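Local atomic coordinates of DUF1460 domain-containing protein (Legionella pneumophila subsp. pneumophila, PDB entry 2IM9), a protein that is of unknown function but probably resembles N-acetylmuramoyl-L-alanine amidases, which cut an amide bond in the bacterial cell wall. Residues L74-G77 with Y82-F85; N132-H135 with I139-N142. One frame throughout, in Å; residues are numbered along the deposited sequence.

In the fold
Contacts 1 and 2 follow one another in the chain, their centres about 16 Å apart. Contact 1 folds back the long loop between helices 53-63 and 95-107, about 17 Å from the chain centre; contact 2, about 10 Å from that centre, joins the loop leaving helix 111-122 to helix 137-147. R133 bridges the two: from segment 132-135 it reaches into segments 74-77 and 82-85, where its NH2 forms salt bridges with E76 OE1 and with D83 OD2, each 2.9 Å long. One guanidinium nitrogen thus ties together both arms of contact 1. Contact 2 also meets helix 95-107 through W141.

Contact 1. Residues L74-G77 with Y82-F85; sequences LGEG and YDQF
The long loop between helices 53-63 and 95-107 doubles back where E76 and G77 meet D83 and F85, and backbone bonds hold its two arms together without forming a regular strand pair. E76 N donates to D83 O over 2.8 Å, nearly straight at 160° about the hydrogen. G77 N turns to F85 O at 2.8 Å, but this bond is weak, bent to 130°. In return, G77 O receives a CA-H...O contact from Q84 CA at 3.2 Å.

The D83 side chain lies across G75, which has no side chain of its own to bar the way: D83 CG comes within 3.7 Å of G75 CA. With CG swung anti to the backbone N (chi1 -173°), D83 also makes an Asx turn, its OD1 accepting from F85 N at 3.2 Å on the anti side and somewhat out of the carboxylate plane. Beyond that turn F85 CB settles 3.5 Å from G75 N, while the ring turns off to a cation-pi contact with R189.

The carboxylates of E76 and D83 stand almost perpendicular, and water 1 links the two residues by donating to E76 OE1 (2.9 Å) and accepting from D83 N (3.0 Å). Cations probably offset the two negative charges: R133 serves both, and R189 adds a second salt bridge to D83 OD2. Y123 OH hydrogen-bonds the other E76 oxygen, OE2.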
loop_
_atom_site.group_PDB
_atom_site.type_symbol
_atom_site.label_atom_id
_atom_site.label_comp_id
_atom_site.label_asym_id
_atom_site.label_seq_id
_atom_site.Cartn_x
_atom_site.Cartn_y
_atom_site.Cartn_z
ATOM N N LEU A 74 10.471 1.891 4.801
ATOM C CA LEU A 74 11.194 2.739 3.839
ATOM C C LEU A 74 11.152 4.200 4.227
ATOM O O LEU A 74 10.204 4.662 4.886
ATOM C CB LEU A 74 10.586 2.582 2.430
ATOM C CG LEU A 74 10.616 1.154 1.864
ATOM C CD1 LEU A 74 10.092 1.102 0.410
ATOM C CD2 LEU A 74 12.037 0.619 1.925
ATOM N N GLY A 75 12.168 4.931 3.781
ATOM C CA GLY A 75 12.210 6.380 3.922
ATOM C C GLY A 75 12.671 7.037 2.627
ATOM O O GLY A 75 12.380 6.555 1.519
ATOM N N GLU A 76 13.369 8.163 2.760
ATOM C CA GLU A 76 13.856 8.902 1.595
ATOM C C GLU A 76 15.319 8.578 1.279
ATOM O O GLU A 76 15.870 9.093 0.303
ATOM C CB GLU A 76 13.657 10.408 1.783
ATOM C CG GLU A 76 12.252 10.894 1.396
ATOM C CD GLU A 76 11.165 10.304 2.287
ATOM O OE1 GLU A 76 11.134 10.636 3.501
ATOM O OE2 GLU A 76 10.360 9.495 1.773
ATOM N N GLY A 77 15.921 7.697 2.074
ATOM C CA GLY A 77 17.254 7.179 1.769
ATOM C C GLY A 77 18.378 7.796 2.577
ATOM O O GLY A 77 18.162 8.686 3.416
ATOM N N TYR A 82 14.580 14.216 6.493
ATOM C CA TYR A 82 13.655 13.858 7.589
ATOM C C TYR A 82 13.635 12.377 7.927
ATOM O O TYR A 82 13.471 12.014 9.090
ATOM C CB TYR A 82 12.218 14.336 7.281
ATOM C CG TYR A 82 12.200 15.799 6.929
ATOM C CD1 TYR A 82 12.367 16.774 7.917
ATOM C CD2 TYR A 82 12.041 16.212 5.602
ATOM C CE1 TYR A 82 12.396 18.150 7.585
ATOM C CE2 TYR A 82 12.051 17.582 5.257
ATOM C CZ TYR A 82 12.236 18.534 6.262
ATOM O OH TYR A 82 12.270 19.872 5.950
ATOM N N ASP A 83 13.764 11.516 6.917
ATOM C CA ASP A 83 13.616 10.080 7.141
ATOM C C ASP A 83 14.651 9.323 6.326
ATOM O O ASP A 83 14.497 9.169 5.117
ATOM C CB ASP A 83 12.195 9.611 6.765
ATOM C CG ASP A 83 11.934 8.158 7.145
ATOM O OD1 ASP A 83 12.905 7.412 7.496
ATOM O OD2 ASP A 83 10.746 7.758 7.126
ATOM N N GLN A 84 15.703 8.866 7.009
ATOM C CA GLN A 84 16.886 8.269 6.350
ATOM C C GLN A 84 16.831 6.744 6.285
ATOM O O GLN A 84 17.860 6.071 6.066
ATOM C CB GLN A 84 18.168 8.749 7.057
ATOM C CG GLN A 84 18.307 10.298 7.060
ATOM C CD GLN A 84 19.611 10.781 7.702
ATOM O OE1 GLN A 84 20.219 10.083 8.526
ATOM N NE2 GLN A 84 20.032 11.981 7.329
ATOM N N PHE A 85 15.631 6.189 6.459
ATOM C CA PHE A 85 15.433 4.773 6.149
ATOM C C PHE A 85 15.607 4.547 4.631
ATOM O O PHE A 85 15.491 5.504 3.836
ATOM C CB PHE A 85 14.051 4.315 6.623
ATOM C CG PHE A 85 14.059 3.652 7.977
ATOM C CD1 PHE A 85 14.689 4.266 9.073
ATOM C CD2 PHE A 85 13.482 2.398 8.151
ATOM C CE1 PHE A 85 14.716 3.657 10.320
ATOM C CE2 PHE A 85 13.495 1.773 9.417
ATOM C CZ PHE A 85 14.111 2.424 10.502
HETATM O O HOH W 1 12.907 12.746 4.307
#

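Contact 2. Residues N132-H135 with I139-N142; sequences NRNH and IDWN
N134 and D140 carry most of the van der Waals contact between the loop after helix 111-122 and the early part of helix 137-147. The N134 side chain crosses that of D140 at a slant, OD1 resting 3.6 Å from D140 CB, with the amide and carboxylate planes 30° apart. N134 CB fits against the next residue of the helix, 4.0 Å from W141 CA, and lies near the plane of the indole at its edge, 4.1 Å from W141 CD1. Because W141 CG is anti to its backbone N (chi1 -166°), the indole swings beside N134 toward helix 95-107, where its NE1 hydrogen-bonds N100 OD1 and its side chain packs on V99 and L103.

The loop reaches the helix through an inverse gamma turn centred on N134, in which H135 N makes a weak 2.8 Å bond to R133 O. The helix that follows widens into a pi-type turn over 139-142.

Polar contact across the pair runs through solvent: water 2 donates to R133 O (2.9 Å) and to D140 OD2 (2.7 Å), and sits in the ring plane at an edge of H135. D140 OD2 also accepts from F136 N just before the helix, and OD1 forms a salt bridge with K176 NZ, which would favour a charged carboxylate. N134 ND2 is bound by T121 O, fixing the amide's rotation.

Within segment 132-135 R133 bends at chi3 (-66°), and CE1 of H135 lies 3.4 Å above its guanidinium plane, toward the rim. R133 CB sits over one imidazole face, and H135 NE2 bonds Y130 O.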
loop_
_atom_site.group_PDB
_atom_site.type_symbol
_atom_site.label_atom_id
_atom_site.label_comp_id
_atom_site.label_asym_id
_atom_site.label_seq_id
_atom_site.Cartn_x
_atom_site.Cartn_y
_atom_site.Cartn_z
ATOM N N ASN A 132 6.058 14.857 -0.298
ATOM C CA ASN A 132 5.560 14.277 -1.550
ATOM C C ASN A 132 5.284 12.775 -1.439
ATOM O O ASN A 132 4.669 12.179 -2.319
ATOM C CB ASN A 132 6.544 14.523 -2.701
ATOM C CG ASN A 132 6.451 15.915 -3.286
ATOM O OD1 ASN A 132 5.519 16.674 -3.004
ATOM N ND2 ASN A 132 7.432 16.263 -4.115
ATOM N N ARG A 133 5.768 12.133 -0.387
ATOM C CA ARG A 133 5.504 10.707 -0.235
ATOM C C ARG A 133 3.995 10.472 -0.210
ATOM O O ARG A 133 3.239 11.260 0.359
ATOM C CB ARG A 133 6.152 10.160 1.040
ATOM C CG ARG A 133 6.443 8.639 0.927
ATOM C CD ARG A 133 6.700 7.989 2.283
ATOM N NE ARG A 133 7.922 8.472 2.935
ATOM C CZ ARG A 133 8.273 8.177 4.187
ATOM N NH1 ARG A 133 7.489 7.378 4.927
ATOM N NH2 ARG A 133 9.405 8.670 4.705
ATOM N N ASN A 134 3.549 9.393 -0.850
ATOM C CA ASN A 134 2.121 9.073 -0.864
ATOM C C ASN A 134 1.667 8.447 0.454
ATOM O O ASN A 134 1.292 7.278 0.499
ATOM C CB ASN A 134 1.813 8.162 -2.044
ATOM C CG ASN A 134 1.846 8.890 -3.349
ATOM O OD1 ASN A 134 1.453 10.058 -3.424
ATOM N ND2 ASN A 134 2.295 8.200 -4.417
ATOM N N HIS A 135 1.684 9.238 1.518
ATOM C CA HIS A 135 1.379 8.741 2.867
ATOM C C HIS A 135 -0.012 8.138 3.043
ATOM O O HIS A 135 -0.177 7.137 3.747
ATOM C CB HIS A 135 1.545 9.857 3.905
ATOM C CG HIS A 135 2.951 10.331 4.054
ATOM N ND1 HIS A 135 3.925 9.591 4.696
ATOM C CD2 HIS A 135 3.545 11.477 3.652
ATOM C CE1 HIS A 135 5.065 10.262 4.662
ATOM N NE2 HIS A 135 4.856 11.414 4.044
ATOM N N ILE A 139 -6.244 9.357 -0.581
ATOM C CA ILE A 139 -6.151 10.650 -1.256
ATOM C C ILE A 139 -4.802 10.905 -1.923
ATOM O O ILE A 139 -4.688 11.775 -2.801
ATOM C CB ILE A 139 -6.538 11.805 -0.304
ATOM C CG1 ILE A 139 -5.642 11.809 0.922
ATOM C CG2 ILE A 139 -8.005 11.679 0.118
ATOM C CD1 ILE A 139 -5.002 13.127 1.164
ATOM N N ASP A 140 -3.777 10.151 -1.505
ATOM C CA ASP A 140 -2.474 10.216 -2.171
ATOM C C ASP A 140 -2.277 9.032 -3.119
ATOM O O ASP A 140 -2.227 9.196 -4.334
ATOM C CB ASP A 140 -1.326 10.224 -1.162
ATOM C CG ASP A 140 -1.305 11.456 -0.283
ATOM O OD1 ASP A 140 -1.665 12.562 -0.744
ATOM O OD2 ASP A 140 -0.876 11.305 0.873
ATOM N N TRP A 141 -2.147 7.832 -2.559
ATOM C CA TRP A 141 -1.662 6.689 -3.337
ATOM C C TRP A 141 -2.662 6.245 -4.387
ATOM O O TRP A 141 -2.317 6.170 -5.588
ATOM C CB TRP A 141 -1.313 5.516 -2.408
ATOM C CG TRP A 141 -0.508 4.411 -3.056
ATOM C CD1 TRP A 141 0.844 4.409 -3.294
ATOM C CD2 TRP A 141 -0.988 3.125 -3.477
ATOM N NE1 TRP A 141 1.225 3.221 -3.877
ATOM C CE2 TRP A 141 0.121 2.415 -4.008
ATOM C CE3 TRP A 141 -2.246 2.520 -3.488
ATOM C CZ2 TRP A 141 0.009 1.118 -4.522
ATOM C CZ3 TRP A 141 -2.366 1.225 -4.001
ATOM C CH2 TRP A 141 -1.236 0.532 -4.506
ATOM N N ASN A 142 -3.887 5.922 -3.961
ATOM C CA ASN A 142 -4.921 5.556 -4.937
ATOM C C ASN A 142 -5.093 6.679 -5.970
ATOM O O ASN A 142 -5.091 6.429 -7.180
ATOM C CB ASN A 142 -6.269 5.328 -4.253
ATOM C CG ASN A 142 -6.348 4.015 -3.502
ATOM O OD1 ASN A 142 -5.432 3.188 -3.536
ATOM N ND2 ASN A 142 -7.474 3.803 -2.836
HETATM O O HOH W 2 1.172 12.908 1.564
#